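Tyrosine specific protein phosphatase, putative (Trypanosoma brucei, PDB 3M4U) is a protein tyrosine phosphatase that acts as a switch in the parasite's life cycle and dephosphorylates the nucleolar protein NOPP44/46. Local coordinates at residues A[27-32]-A[265-270]; A[90-95]-A[214-219]; A[114-119]-A[219-224]; A[170-175]-A[210-215]. All coordinates share one frame; numbering follows the deposited sequence.

Contact 1: A[27-32]-A[265-270]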
loop_
_atom_site.group_PDB
_atom_site.type_symbol
_atom_site.label_atom_id
_atom_site.label_comp_id
_atom_site.label_asym_id
_atom_site.label_seq_id
_atom_site.Cartn_x
_atom_site.Cartn_y
_atom_site.Cartn_z
ATOM N N GLN A 27 11.928 15.210 -11.049
ATOM C CA GLN A 27 11.588 14.702 -12.374
ATOM C C GLN A 27 10.411 13.725 -12.305
ATOM O O GLN A 27 9.480 13.794 -13.126
ATOM C CB GLN A 27 12.801 14.046 -13.040
ATOM C CG GLN A 27 12.514 13.407 -14.409
ATOM C CD GLN A 27 13.789 12.954 -15.154
ATOM O OE1 GLN A 27 13.861 11.832 -15.654
ATOM N NE2 GLN A 27 14.786 13.838 -15.233
ATOM N N LEU A 28 10.458 12.815 -11.330
ATOM C CA LEU A 28 9.387 11.841 -11.149
ATOM C C LEU A 28 8.051 12.538 -10.826
ATOM O O LEU A 28 6.985 12.086 -11.256
ATOM C CB LEU A 28 9.756 10.810 -10.072
ATOM C CG LEU A 28 10.806 9.741 -10.412
ATOM C CD1 LEU A 28 11.340 9.064 -9.165
ATOM C CD2 LEU A 28 10.249 8.714 -11.375
ATOM N N GLN A 29 8.106 13.648 -10.092
ATOM C CA GLN A 29 6.879 14.334 -9.721
ATOM C C GLN A 29 6.171 14.976 -10.924
ATOM O O GLN A 29 4.931 14.961 -11.020
ATOM C CB GLN A 29 7.131 15.352 -8.613
ATOM C CG GLN A 29 7.381 14.731 -7.231
ATOM C CD GLN A 29 6.200 13.881 -6.718
ATOM O OE1 GLN A 29 5.783 12.910 -7.361
ATOM N NE2 GLN A 29 5.676 14.239 -5.545
ATOM N N ARG A 30 6.950 15.519 -11.851
ATOM C CA ARG A 30 6.361 16.173 -13.019
ATOM C C ARG A 30 6.100 15.169 -14.134
ATOM O O ARG A 30 5.502 15.503 -15.154
ATOM C CB ARG A 30 7.228 17.340 -13.511
ATOM C CG ARG A 30 8.649 16.959 -13.924
ATOM C CD ARG A 30 9.551 18.185 -13.910
ATOM N NE ARG A 30 9.305 18.979 -12.709
ATOM C CZ ARG A 30 9.633 20.259 -12.564
ATOM N NH1 ARG A 30 10.234 20.911 -13.553
ATOM N NH2 ARG A 30 9.358 20.890 -11.429
ATOM N N GLN A 31 6.539 13.934 -13.930
ATOM C CA GLN A 31 6.326 12.900 -14.927
ATOM C C GLN A 31 4.867 12.830 -15.354
ATOM O O GLN A 31 4.559 12.788 -16.553
ATOM C CB GLN A 31 6.758 11.533 -14.400
ATOM C CG GLN A 31 5.965 10.394 -15.017
ATOM C CD GLN A 31 6.460 9.045 -14.581
ATOM O OE1 GLN A 31 7.653 8.873 -14.292
ATOM N NE2 GLN A 31 5.553 8.065 -14.532
ATOM N N GLU A 32 3.965 12.803 -14.375
ATOM C CA GLU A 32 2.545 12.655 -14.679
ATOM C C GLU A 32 1.838 14.001 -14.553
ATOM O O GLU A 32 2.033 14.729 -13.580
ATOM C CB GLU A 32 1.881 11.600 -13.766
ATOM C CG GLU A 32 2.466 10.181 -13.859
ATOM C CD GLU A 32 2.021 9.429 -15.114
ATOM O OE1 GLU A 32 0.844 9.568 -15.518
ATOM O OE2 GLU A 32 2.848 8.683 -15.695
ATOM N N ALA A 265 7.128 3.639 -13.034
ATOM C CA ALA A 265 6.098 2.706 -13.460
ATOM C C ALA A 265 4.938 2.750 -12.484
ATOM O O ALA A 265 3.780 2.685 -12.897
ATOM C CB ALA A 265 6.659 1.307 -13.558
ATOM N N MET A 266 5.245 2.876 -11.191
ATOM C CA MET A 266 4.190 2.980 -10.180
ATOM C C MET A 266 3.351 4.244 -10.358
ATOM O O MET A 266 2.115 4.194 -10.324
ATOM C CB MET A 266 4.742 2.884 -8.749
ATOM C CG MET A 266 5.004 1.446 -8.286
ATOM S SD MET A 266 5.397 1.314 -6.530
ATOM C CE MET A 266 6.653 2.592 -6.347
ATOM N N LYS A 267 4.021 5.374 -10.553
ATOM C CA LYS A 267 3.318 6.642 -10.716
ATOM C C LYS A 267 2.425 6.632 -11.963
ATOM O O LYS A 267 1.388 7.293 -12.005
ATOM C CB LYS A 267 4.315 7.790 -10.772
ATOM C CG LYS A 267 4.943 8.090 -9.428
ATOM C CD LYS A 267 5.913 9.243 -9.502
ATOM C CE LYS A 267 6.251 9.785 -8.120
ATOM N NZ LYS A 267 5.054 10.319 -7.432
ATOM N N GLN A 268 2.829 5.855 -12.961
ATOM C CA GLN A 268 2.065 5.708 -14.192
ATOM C C GLN A 268 0.771 4.915 -13.950
ATOM O O GLN A 268 -0.246 5.140 -14.617
ATOM C CB GLN A 268 2.925 5.005 -15.250
ATOM C CG GLN A 268 2.446 5.201 -16.677
ATOM C CD GLN A 268 1.509 4.101 -17.146
ATOM O OE1 GLN A 268 1.551 2.978 -16.640
ATOM N NE2 GLN A 268 0.662 4.418 -18.128
ATOM N N LYS A 269 0.816 3.991 -12.995
ATOM C CA LYS A 269 -0.319 3.109 -12.740
ATOM C C LYS A 269 -1.322 3.687 -11.739
ATOM O O LYS A 269 -2.513 3.361 -11.767
ATOM C CB LYS A 269 0.177 1.750 -12.263
ATOM C CG LYS A 269 1.113 1.075 -13.230
ATOM C CD LYS A 269 1.567 -0.251 -12.668
ATOM C CE LYS A 269 2.508 -0.965 -13.616
ATOM N NZ LYS A 269 1.773 -1.532 -14.783
ATOM N N ARG A 270 -0.828 4.543 -10.855
ATOM C CA ARG A 270 -1.656 5.173 -9.846
ATOM C C ARG A 270 -1.012 6.511 -9.490
ATOM O O ARG A 270 0.019 6.558 -8.813
ATOM C CB ARG A 270 -1.823 4.261 -8.610
ATOM C CG ARG A 270 -2.714 4.852 -7.512
ATOM C CD ARG A 270 -3.075 3.842 -6.393
ATOM N NE ARG A 270 -3.653 4.521 -5.224
ATOM C CZ ARG A 270 -4.926 4.908 -5.114
ATOM N NH1 ARG A 270 -5.795 4.682 -6.104
ATOM N NH2 ARG A 270 -5.339 5.526 -4.009
HETATM O O HOH W 1 -0.430 8.440 -13.189
#
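Lys267 NZ is held by three oxygens. It donates to Gln29 OE1 at 2.7 Å and also to the backbone carbonyls of Met273 and Val274. Gln29 starts out pointing away, but its chain folds back at chi2 (-60°) and brings the amide oxygen to the lysine. The lysine meets that oxygen with a 23° tilt from the amide plane. The two side chains cross at about a right angle. On its way the lysine passes the backbone of the other helix: CD lies 3.5 Å from Leu28 O.

The Gln31 amide is held at NE2. That atom donates to Glu32 OE2 at 3.0 Å, almost in its own amide plane, and also to Ala264 O. The acceptor uses its anti lone pair. The same Glu32 OE2 rests 3.4 Å from Gln268 CA. Glu32 OE1 is linked to Lys267 O through water 1, weakly on the glutamate side.

The segments of helix 14-31 and helix 258-269 run in similar directions, 25° apart, with axes 10.0 Å from each other. Leu28 also packs on Tyr260, Val263 and Ala264 of helix 258-269. That helix faces strand 81-84 with Met266 and Lys269.

Contact 2: A[90-95]-A[214-219]; sequences HTFVAC and SVIKNC
The His90 ring meets the end of helix 206-217 with its outer atoms. Lys217 O and Cys219 O lie at its edge, near the ring plane. Ile216 O approaches obliquely. The Phe92 ring also uses its edge: Ile216 CG2 sits in the ring plane, 3.5 Å from Phe92 CE1 and 3.6 Å from Phe92 CZ. Tyr243 of helix 234-250 meets Phe92 edge-to-face.

Ile216 is the apolar partner. Its CG2 branch stands anti to the backbone N and reaches the phenyl edge between CE1 and CZ. CD1 lies farther off, 4.1 Å from Phe92 CE1. Phe92 and Ile216 both touch Ile225 of strand 225-228 and helix 234-250, so they belong to the packing between the sheet and that helix.

The polar side is less clear. His90 NE2 is 3.0 Å from Ile216 O, but the angle is too poor for a hydrogen bond. His90 CE1 is 2.9 Å from Cys219 O, which is short for carbon and oxygen. The two flips of an imidazole are hard to tell apart at this resolution. Which ring atom faces Cys219 O is therefore doubtful. Ile216 O itself accepts from Cys219 N as the chain leaves the helix.

Chemically, a buried imidazole lies among carbonyl oxygens at a helix C-terminus, two of them at its edge. If the ring is flipped, a nitrogen would face Cys219 O, and the carbonyl would then favour an N-H there. Between Phe92 and Ile216 the contact is apolar packing.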
loop_
_atom_site.group_PDB
_atom_site.type_symbol
_atom_site.label_atom_id
_atom_site.label_comp_id
_atom_site.label_asym_id
_atom_site.label_seq_id
_atom_site.Cartn_x
_atom_site.Cartn_y
_atom_site.Cartn_z
ATOM N N HIS A 90 4.503 -11.409 -7.243
ATOM C CA HIS A 90 3.247 -10.843 -6.757
ATOM C C HIS A 90 2.787 -9.628 -7.556
ATOM O O HIS A 90 3.602 -8.841 -8.063
ATOM C CB HIS A 90 3.384 -10.441 -5.293
ATOM C CG HIS A 90 3.759 -11.572 -4.393
ATOM N ND1 HIS A 90 2.924 -12.638 -4.151
ATOM C CD2 HIS A 90 4.875 -11.798 -3.656
ATOM C CE1 HIS A 90 3.506 -13.477 -3.314
ATOM N NE2 HIS A 90 4.690 -12.986 -3.000
ATOM N N THR A 91 1.469 -9.483 -7.661
ATOM C CA THR A 91 0.866 -8.233 -8.120
ATOM C C THR A 91 0.177 -7.590 -6.909
ATOM O O THR A 91 -0.091 -8.264 -5.915
ATOM C CB THR A 91 -0.125 -8.444 -9.309
ATOM O OG1 THR A 91 -1.270 -9.194 -8.876
ATOM C CG2 THR A 91 0.553 -9.201 -10.437
ATOM N N PHE A 92 -0.097 -6.292 -6.985
ATOM C CA PHE A 92 -0.605 -5.557 -5.833
ATOM C C PHE A 92 -1.819 -4.720 -6.170
ATOM O O PHE A 92 -2.000 -4.299 -7.313
ATOM C CB PHE A 92 0.484 -4.654 -5.244
ATOM C CG PHE A 92 1.670 -5.415 -4.709
ATOM C CD1 PHE A 92 1.696 -5.849 -3.392
ATOM C CD2 PHE A 92 2.740 -5.711 -5.522
ATOM C CE1 PHE A 92 2.783 -6.566 -2.895
ATOM C CE2 PHE A 92 3.827 -6.430 -5.036
ATOM C CZ PHE A 92 3.848 -6.848 -3.718
ATOM N N VAL A 93 -2.658 -4.496 -5.160
ATOM C CA VAL A 93 -3.686 -3.474 -5.244
ATOM C C VAL A 93 -3.339 -2.362 -4.268
ATOM O O VAL A 93 -3.169 -2.599 -3.061
ATOM C CB VAL A 93 -5.084 -4.034 -4.920
ATOM C CG1 VAL A 93 -6.121 -2.939 -5.031
ATOM C CG2 VAL A 93 -5.420 -5.185 -5.846
ATOM N N ALA A 94 -3.191 -1.153 -4.801
ATOM C CA ALA A 94 -3.002 0.047 -3.981
ATOM C C ALA A 94 -4.285 0.864 -3.951
ATOM O O ALA A 94 -4.832 1.229 -4.997
ATOM C CB ALA A 94 -1.856 0.887 -4.502
ATOM N N CYS A 95 -4.748 1.157 -2.741
ATOM C CA CYS A 95 -5.997 1.876 -2.545
ATOM C C CYS A 95 -5.980 2.682 -1.234
ATOM O O CYS A 95 -5.118 2.493 -0.360
ATOM C CB CYS A 95 -7.187 0.896 -2.579
ATOM S SG CYS A 95 -7.220 -0.271 -1.209
ATOM N N SER A 214 9.105 -9.011 4.185
ATOM C CA SER A 214 9.237 -10.457 4.340
ATOM C C SER A 214 7.864 -11.134 4.297
ATOM O O SER A 214 7.679 -12.185 3.671
ATOM C CB SER A 214 9.989 -10.791 5.643
ATOM O OG SER A 214 9.735 -12.130 6.057
ATOM N N VAL A 215 6.899 -10.522 4.971
ATOM C CA VAL A 215 5.536 -11.016 4.947
ATOM C C VAL A 215 4.954 -11.007 3.536
ATOM O O VAL A 215 4.200 -11.906 3.162
ATOM C CB VAL A 215 4.641 -10.179 5.848
ATOM C CG1 VAL A 215 3.167 -10.387 5.474
ATOM C CG2 VAL A 215 4.915 -10.512 7.302
ATOM N N ILE A 216 5.299 -10.006 2.737
ATOM C CA ILE A 216 4.814 -10.004 1.355
ATOM C C ILE A 216 5.476 -11.105 0.514
ATOM O O ILE A 216 4.801 -11.849 -0.191
ATOM C CB ILE A 216 4.986 -8.630 0.673
ATOM C CG1 ILE A 216 4.086 -7.594 1.347
ATOM C CG2 ILE A 216 4.650 -8.724 -0.807
ATOM C CD1 ILE A 216 4.309 -6.193 0.848
ATOM N N LYS A 217 6.799 -11.202 0.608
ATOM C CA LYS A 217 7.566 -12.155 -0.186
ATOM C C LYS A 217 7.199 -13.603 0.125
ATOM O O LYS A 217 7.133 -14.443 -0.778
ATOM C CB LYS A 217 9.067 -11.925 0.022
ATOM C CG LYS A 217 9.951 -12.950 -0.652
ATOM C CD LYS A 217 11.401 -12.470 -0.744
ATOM C CE LYS A 217 12.353 -13.635 -1.025
ATOM N NZ LYS A 217 11.819 -14.557 -2.079
ATOM N N ASN A 218 6.939 -13.880 1.400
ATOM C CA ASN A 218 6.646 -15.239 1.848
ATOM C C ASN A 218 5.162 -15.638 1.780
ATOM O O ASN A 218 4.761 -16.698 2.281
ATOM C CB ASN A 218 7.197 -15.447 3.258
ATOM C CG ASN A 218 8.721 -15.360 3.303
ATOM O OD1 ASN A 218 9.396 -15.582 2.294
ATOM N ND2 ASN A 218 9.268 -15.024 4.470
ATOM N N CYS A 219 4.353 -14.792 1.148
ATOM C CA CYS A 219 2.925 -15.068 0.988
ATOM C C CYS A 219 2.645 -15.954 -0.224
ATOM O O CYS A 219 2.952 -15.581 -1.356
ATOM C CB CYS A 219 2.145 -13.756 0.842
ATOM S SG CYS A 219 0.359 -13.983 0.587
#

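Contact 3: A[114-119]-A[219-224]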
loop_
_atom_site.group_PDB
_atom_site.type_symbol
_atom_site.label_atom_id
_atom_site.label_comp_id
_atom_site.label_asym_id
_atom_site.label_seq_id
_atom_site.Cartn_x
_atom_site.Cartn_y
_atom_site.Cartn_z
ATOM N N LYS A 114 -10.986 -12.920 -3.683
ATOM C CA LYS A 114 -10.251 -13.884 -2.872
ATOM C C LYS A 114 -8.843 -13.393 -2.612
ATOM O O LYS A 114 -7.856 -14.043 -2.945
ATOM C CB LYS A 114 -10.249 -15.266 -3.524
ATOM C CG LYS A 114 -11.637 -15.835 -3.678
ATOM C CD LYS A 114 -11.629 -17.135 -4.457
ATOM C CE LYS A 114 -13.039 -17.506 -4.924
ATOM N NZ LYS A 114 -13.603 -16.495 -5.890
ATOM N N VAL A 115 -8.771 -12.214 -2.018
ATOM C CA VAL A 115 -7.507 -11.628 -1.603
ATOM C C VAL A 115 -7.095 -12.273 -0.275
ATOM O O VAL A 115 -7.873 -12.285 0.681
ATOM C CB VAL A 115 -7.645 -10.092 -1.482
ATOM C CG1 VAL A 115 -6.428 -9.493 -0.812
ATOM C CG2 VAL A 115 -7.879 -9.480 -2.861
ATOM N N ASP A 116 -5.890 -12.846 -0.234
ATOM C CA ASP A 116 -5.428 -13.576 0.957
ATOM C C ASP A 116 -4.721 -12.665 1.958
ATOM O O ASP A 116 -4.794 -12.879 3.174
ATOM C CB ASP A 116 -4.512 -14.737 0.563
ATOM C CG ASP A 116 -5.209 -15.762 -0.324
ATOM O OD1 ASP A 116 -6.364 -16.148 -0.010
ATOM O OD2 ASP A 116 -4.602 -16.174 -1.339
ATOM N N LEU A 117 -4.054 -11.637 1.441
ATOM C CA LEU A 117 -3.326 -10.716 2.294
ATOM C C LEU A 117 -3.714 -9.258 2.045
ATOM O O LEU A 117 -3.777 -8.804 0.902
ATOM C CB LEU A 117 -1.821 -10.901 2.105
ATOM C CG LEU A 117 -0.899 -10.034 2.964
ATOM C CD1 LEU A 117 -1.156 -10.263 4.457
ATOM C CD2 LEU A 117 0.556 -10.305 2.614
ATOM N N VAL A 118 -3.982 -8.548 3.138
ATOM C CA VAL A 118 -4.179 -7.099 3.139
ATOM C C VAL A 118 -3.179 -6.430 4.068
ATOM O O VAL A 118 -3.113 -6.775 5.245
ATOM C CB VAL A 118 -5.561 -6.726 3.666
ATOM C CG1 VAL A 118 -5.559 -5.265 4.135
ATOM C CG2 VAL A 118 -6.614 -6.994 2.593
ATOM N N VAL A 119 -2.404 -5.479 3.545
ATOM C CA VAL A 119 -1.450 -4.726 4.363
ATOM C C VAL A 119 -1.900 -3.271 4.541
ATOM O O VAL A 119 -2.206 -2.582 3.556
ATOM C CB VAL A 119 -0.001 -4.788 3.775
ATOM C CG1 VAL A 119 1.009 -4.147 4.734
ATOM C CG2 VAL A 119 0.408 -6.238 3.488
ATOM N N CYS A 219 4.353 -14.792 1.148
ATOM C CA CYS A 219 2.925 -15.068 0.988
ATOM C C CYS A 219 2.645 -15.954 -0.224
ATOM O O CYS A 219 2.952 -15.581 -1.356
ATOM C CB CYS A 219 2.145 -13.756 0.842
ATOM S SG CYS A 219 0.359 -13.983 0.587
ATOM N N VAL A 220 2.052 -17.118 -0.003
ATOM C CA VAL A 220 1.574 -17.896 -1.143
ATOM C C VAL A 220 0.148 -17.491 -1.498
ATOM O O VAL A 220 -0.764 -17.576 -0.662
ATOM C CB VAL A 220 1.648 -19.407 -0.898
ATOM C CG1 VAL A 220 3.105 -19.865 -0.910
ATOM C CG2 VAL A 220 0.955 -19.766 0.412
ATOM N N THR A 221 -0.028 -17.037 -2.738
ATOM C CA THR A 221 -1.306 -16.518 -3.204
ATOM C C THR A 221 -1.358 -16.348 -4.726
ATOM O O THR A 221 -0.351 -16.084 -5.384
ATOM C CB THR A 221 -1.672 -15.169 -2.529
ATOM O OG1 THR A 221 -2.944 -14.722 -3.023
ATOM C CG2 THR A 221 -0.592 -14.094 -2.810
ATOM N N THR A 222 -2.556 -16.502 -5.270
ATOM C CA THR A 222 -2.779 -16.388 -6.697
ATOM C C THR A 222 -3.590 -15.122 -6.959
ATOM O O THR A 222 -3.943 -14.817 -8.094
ATOM C CB THR A 222 -3.526 -17.632 -7.228
ATOM O OG1 THR A 222 -4.807 -17.736 -6.588
ATOM C CG2 THR A 222 -2.721 -18.892 -6.925
ATOM N N SER A 223 -3.883 -14.394 -5.885
ATOM C CA SER A 223 -4.599 -13.134 -5.973
ATOM C C SER A 223 -3.647 -11.994 -5.638
ATOM O O SER A 223 -2.620 -12.210 -4.991
ATOM C CB SER A 223 -5.764 -13.125 -4.993
ATOM O OG SER A 223 -6.436 -14.375 -4.983
ATOM N N PRO A 224 -3.982 -10.774 -6.078
ATOM C CA PRO A 224 -3.190 -9.592 -5.733
ATOM C C PRO A 224 -3.084 -9.492 -4.236
ATOM O O PRO A 224 -3.968 -9.975 -3.517
ATOM C CB PRO A 224 -4.047 -8.428 -6.240
ATOM C CG PRO A 224 -4.896 -9.021 -7.303
ATOM C CD PRO A 224 -5.166 -10.429 -6.882
HETATM O O HOH W 2 -3.647 -11.912 -1.785
HETATM O O HOH W 3 -4.264 -17.845 -3.603
#
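Asp116 and Thr221 reach toward each other and slide past in opposite directions. With chi1 at -179°, Thr221 turns its hydroxyl away from its own N and toward Asp116, and OG1 donates to Asp116 OD2 at 2.8 Å. It meets the carboxylate on the anti side, 29° out of the plane. The same hydroxyl accepts from Ser223 N at 3.0 Å. Water 2 donates to it as well and joins it to Asp116 N and Pro224 O. Water 3 links Asp116 OD2 with Thr222 N. The carboxylate oxygen thus takes two donors, and the hydroxyl is fixed as donor and acceptor at once.

Ser223 points its hydroxyl at the backbone just past the end of helix 103-112. OG donates to Lys114 O from above the carbonyl plane, 42° out of it. At 2.5 Å the distance is shorter than usual, and its exact value is doubtful. Val115 lies alongside, with CG1 3.7 Å from Pro224 O. Farther along, Leu117 turns its flank to Cys219, with CB 4.1 Å from SG.

Two local motifs meet here. Past helix 103-112, Lys114 takes positive phi and completes a Schellman motif, and Thr221 with Ser223 makes an ST turn. Both lead into parallel neighbouring strands of the central sheet, 117-120 and 225-228. The arrangement belongs to the alpha/beta core of the tyrosine phosphatase fold, where strand 225-228 runs toward the signature loop.

Contact 4: A[170-175]-A[210-215]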
loop_
_atom_site.group_PDB
_atom_site.type_symbol
_atom_site.label_atom_id
_atom_site.label_comp_id
_atom_site.label_asym_id
_atom_site.label_seq_id
_atom_site.Cartn_x
_atom_site.Cartn_y
_atom_site.Cartn_z
ATOM N N LEU A 170 7.775 -4.340 16.894
ATOM C CA LEU A 170 7.719 -3.954 15.495
ATOM C C LEU A 170 6.471 -3.121 15.177
ATOM O O LEU A 170 6.320 -2.627 14.059
ATOM C CB LEU A 170 7.803 -5.189 14.597
ATOM C CG LEU A 170 9.075 -6.033 14.734
ATOM C CD1 LEU A 170 9.032 -7.160 13.728
ATOM C CD2 LEU A 170 10.364 -5.192 14.563
ATOM N N ASP A 171 5.592 -2.956 16.165
ATOM C CA ASP A 171 4.336 -2.227 15.961
ATOM C C ASP A 171 3.513 -2.796 14.796
ATOM O O ASP A 171 2.995 -2.047 13.949
ATOM C CB ASP A 171 4.612 -0.747 15.731
ATOM C CG ASP A 171 4.405 0.074 16.976
ATOM O OD1 ASP A 171 3.927 -0.494 17.981
ATOM O OD2 ASP A 171 4.705 1.288 16.945
ATOM N N ILE A 172 3.398 -4.122 14.779
ATOM C CA ILE A 172 2.690 -4.841 13.741
ATOM C C ILE A 172 1.645 -5.765 14.363
ATOM O O ILE A 172 1.979 -6.651 15.148
ATOM C CB ILE A 172 3.672 -5.656 12.863
ATOM C CG1 ILE A 172 4.606 -4.708 12.106
ATOM C CG2 ILE A 172 2.933 -6.614 11.920
ATOM C CD1 ILE A 172 5.744 -5.377 11.366
ATOM N N VAL A 173 0.381 -5.533 14.016
ATOM C CA VAL A 173 -0.719 -6.414 14.389
ATOM C C VAL A 173 -1.111 -7.317 13.221
ATOM O O VAL A 173 -1.247 -6.852 12.088
ATOM C CB VAL A 173 -1.978 -5.616 14.776
ATOM C CG1 VAL A 173 -3.001 -6.536 15.456
ATOM C CG2 VAL A 173 -1.608 -4.446 15.673
ATOM N N ARG A 174 -1.296 -8.603 13.498
ATOM C CA ARG A 174 -1.856 -9.516 12.509
ATOM C C ARG A 174 -3.287 -9.864 12.926
ATOM O O ARG A 174 -3.518 -10.275 14.069
ATOM C CB ARG A 174 -1.013 -10.787 12.385
ATOM C CG ARG A 174 0.444 -10.556 11.989
ATOM C CD ARG A 174 1.225 -11.866 12.034
ATOM N NE ARG A 174 2.408 -11.852 11.175
ATOM C CZ ARG A 174 3.546 -11.252 11.498
ATOM N NH1 ARG A 174 3.649 -10.600 12.650
ATOM N NH2 ARG A 174 4.567 -11.286 10.664
ATOM N N ARG A 175 -4.239 -9.662 12.010
ATOM C CA ARG A 175 -5.641 -9.959 12.278
ATOM C C ARG A 175 -6.218 -10.938 11.263
ATOM O O ARG A 175 -6.589 -10.553 10.154
ATOM C CB ARG A 175 -6.476 -8.677 12.314
ATOM C CG ARG A 175 -6.130 -7.729 13.464
ATOM C CD ARG A 175 -7.044 -6.498 13.472
ATOM N NE ARG A 175 -6.682 -5.509 14.492
ATOM C CZ ARG A 175 -5.954 -4.414 14.264
ATOM N NH1 ARG A 175 -5.681 -3.564 15.253
ATOM N NH2 ARG A 175 -5.500 -4.156 13.050
ATOM N N ASP A 210 11.340 -4.285 7.181
ATOM C CA ASP A 210 11.839 -5.560 6.687
ATOM C C ASP A 210 10.876 -6.703 6.966
ATOM O O ASP A 210 10.710 -7.590 6.139
ATOM C CB ASP A 210 13.196 -5.881 7.311
ATOM C CG ASP A 210 14.312 -5.032 6.746
ATOM O OD1 ASP A 210 14.069 -4.307 5.748
ATOM O OD2 ASP A 210 15.436 -5.099 7.302
ATOM N N GLU A 211 10.257 -6.704 8.135
ATOM C CA GLU A 211 9.266 -7.721 8.413
ATOM C C GLU A 211 8.139 -7.632 7.378
ATOM O O GLU A 211 7.708 -8.651 6.823
ATOM C CB GLU A 211 8.734 -7.603 9.847
ATOM C CG GLU A 211 7.624 -8.609 10.187
ATOM C CD GLU A 211 8.086 -10.060 10.162
ATOM O OE1 GLU A 211 9.272 -10.323 9.844
ATOM O OE2 GLU A 211 7.258 -10.945 10.462
ATOM N N LEU A 212 7.692 -6.413 7.080
ATOM C CA LEU A 212 6.607 -6.256 6.116
ATOM C C LEU A 212 6.998 -6.845 4.773
ATOM O O LEU A 212 6.241 -7.615 4.173
ATOM C CB LEU A 212 6.212 -4.789 5.943
ATOM C CG LEU A 212 5.598 -4.122 7.172
ATOM C CD1 LEU A 212 5.414 -2.623 6.932
ATOM C CD2 LEU A 212 4.267 -4.810 7.541
ATOM N N LEU A 213 8.179 -6.472 4.301
ATOM C CA LEU A 213 8.658 -6.953 3.015
ATOM C C LEU A 213 8.714 -8.459 3.039
ATOM O O LEU A 213 8.389 -9.111 2.053
ATOM C CB LEU A 213 10.032 -6.367 2.716
ATOM C CG LEU A 213 9.952 -4.878 2.399
ATOM C CD1 LEU A 213 11.296 -4.166 2.602
ATOM C CD2 LEU A 213 9.405 -4.659 0.973
ATOM N N SER A 214 9.105 -9.011 4.185
ATOM C CA SER A 214 9.237 -10.457 4.340
ATOM C C SER A 214 7.864 -11.134 4.297
ATOM O O SER A 214 7.679 -12.185 3.671
ATOM C CB SER A 214 9.989 -10.791 5.643
ATOM O OG SER A 214 9.735 -12.130 6.057
ATOM N N VAL A 215 6.899 -10.522 4.971
ATOM C CA VAL A 215 5.536 -11.016 4.947
ATOM C C VAL A 215 4.954 -11.007 3.536
ATOM O O VAL A 215 4.200 -11.906 3.162
ATOM C CB VAL A 215 4.641 -10.179 5.848
ATOM C CG1 VAL A 215 3.167 -10.387 5.474
ATOM C CG2 VAL A 215 4.915 -10.512 7.302
HETATM O O HOH W 4 5.925 -9.694 13.399
#
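Arg174 and Glu211 form the one salt bridge of this contact. Arg174 NH2 donates to Glu211 OE2 at 2.7 Å, with a bent N-H...O angle of 138°. The oxygen lies near the guanidinium plane and uses its anti lone pair. Glu211 bends at chi2 (65°), which turns its carboxylate toward the arginine. A methyl of Val215 also approaches the guanidinium, obliquely, with CG2 3.5 Å from Arg174 NH2.

Other polar links add to the pair. Water 4 accepts from Arg174 NH1 and donates weakly to Glu211 OE2. Leu170 O accepts from Ser208 OG.

The apolar contacts lie beside the charges. Leu170 CD1 touches Glu211 CB at 3.9 Å. Ile172 CD1 reaches Glu211 CG at 3.9 Å and Leu212 CD2 at 4.1 Å. Ile172 and Leu212 also pack on Tyr194 of strand 187-194.

Glu211 plays two parts: its CB and CG pack against leucine and isoleucine, while its carboxylate pairs with arginine. One oxygen takes the bond and the carboxylate and guanidinium planes are 63° apart, so this is not a flat two-bond pairing. Helix 206-217 is thereby held on strand 172-180 by both charge and packing.

How the contacts relate
Contact 1 opens first, at 27-32, and closes the longest loop at 265-270. The other three nest within it. Contact 2 opens at 90-95 and contact 3 at 114-119. Contact 2 closes at 214-219, before contact 3 closes at 219-224, so these two cross and share Cys219. Contact 4, from 170-175 to 210-215, nests inside contact 3 and ends on the same helix 206-217 as contact 2. Contacts 2, 3 and 4 tie this helix and the loop after it to the large mixed sheet. Contact 1 joins two helices elsewhere and touches contact 2 through Arg270 and Ala94. Contacts 1 and 4 lie on opposite sides of the chain's centre.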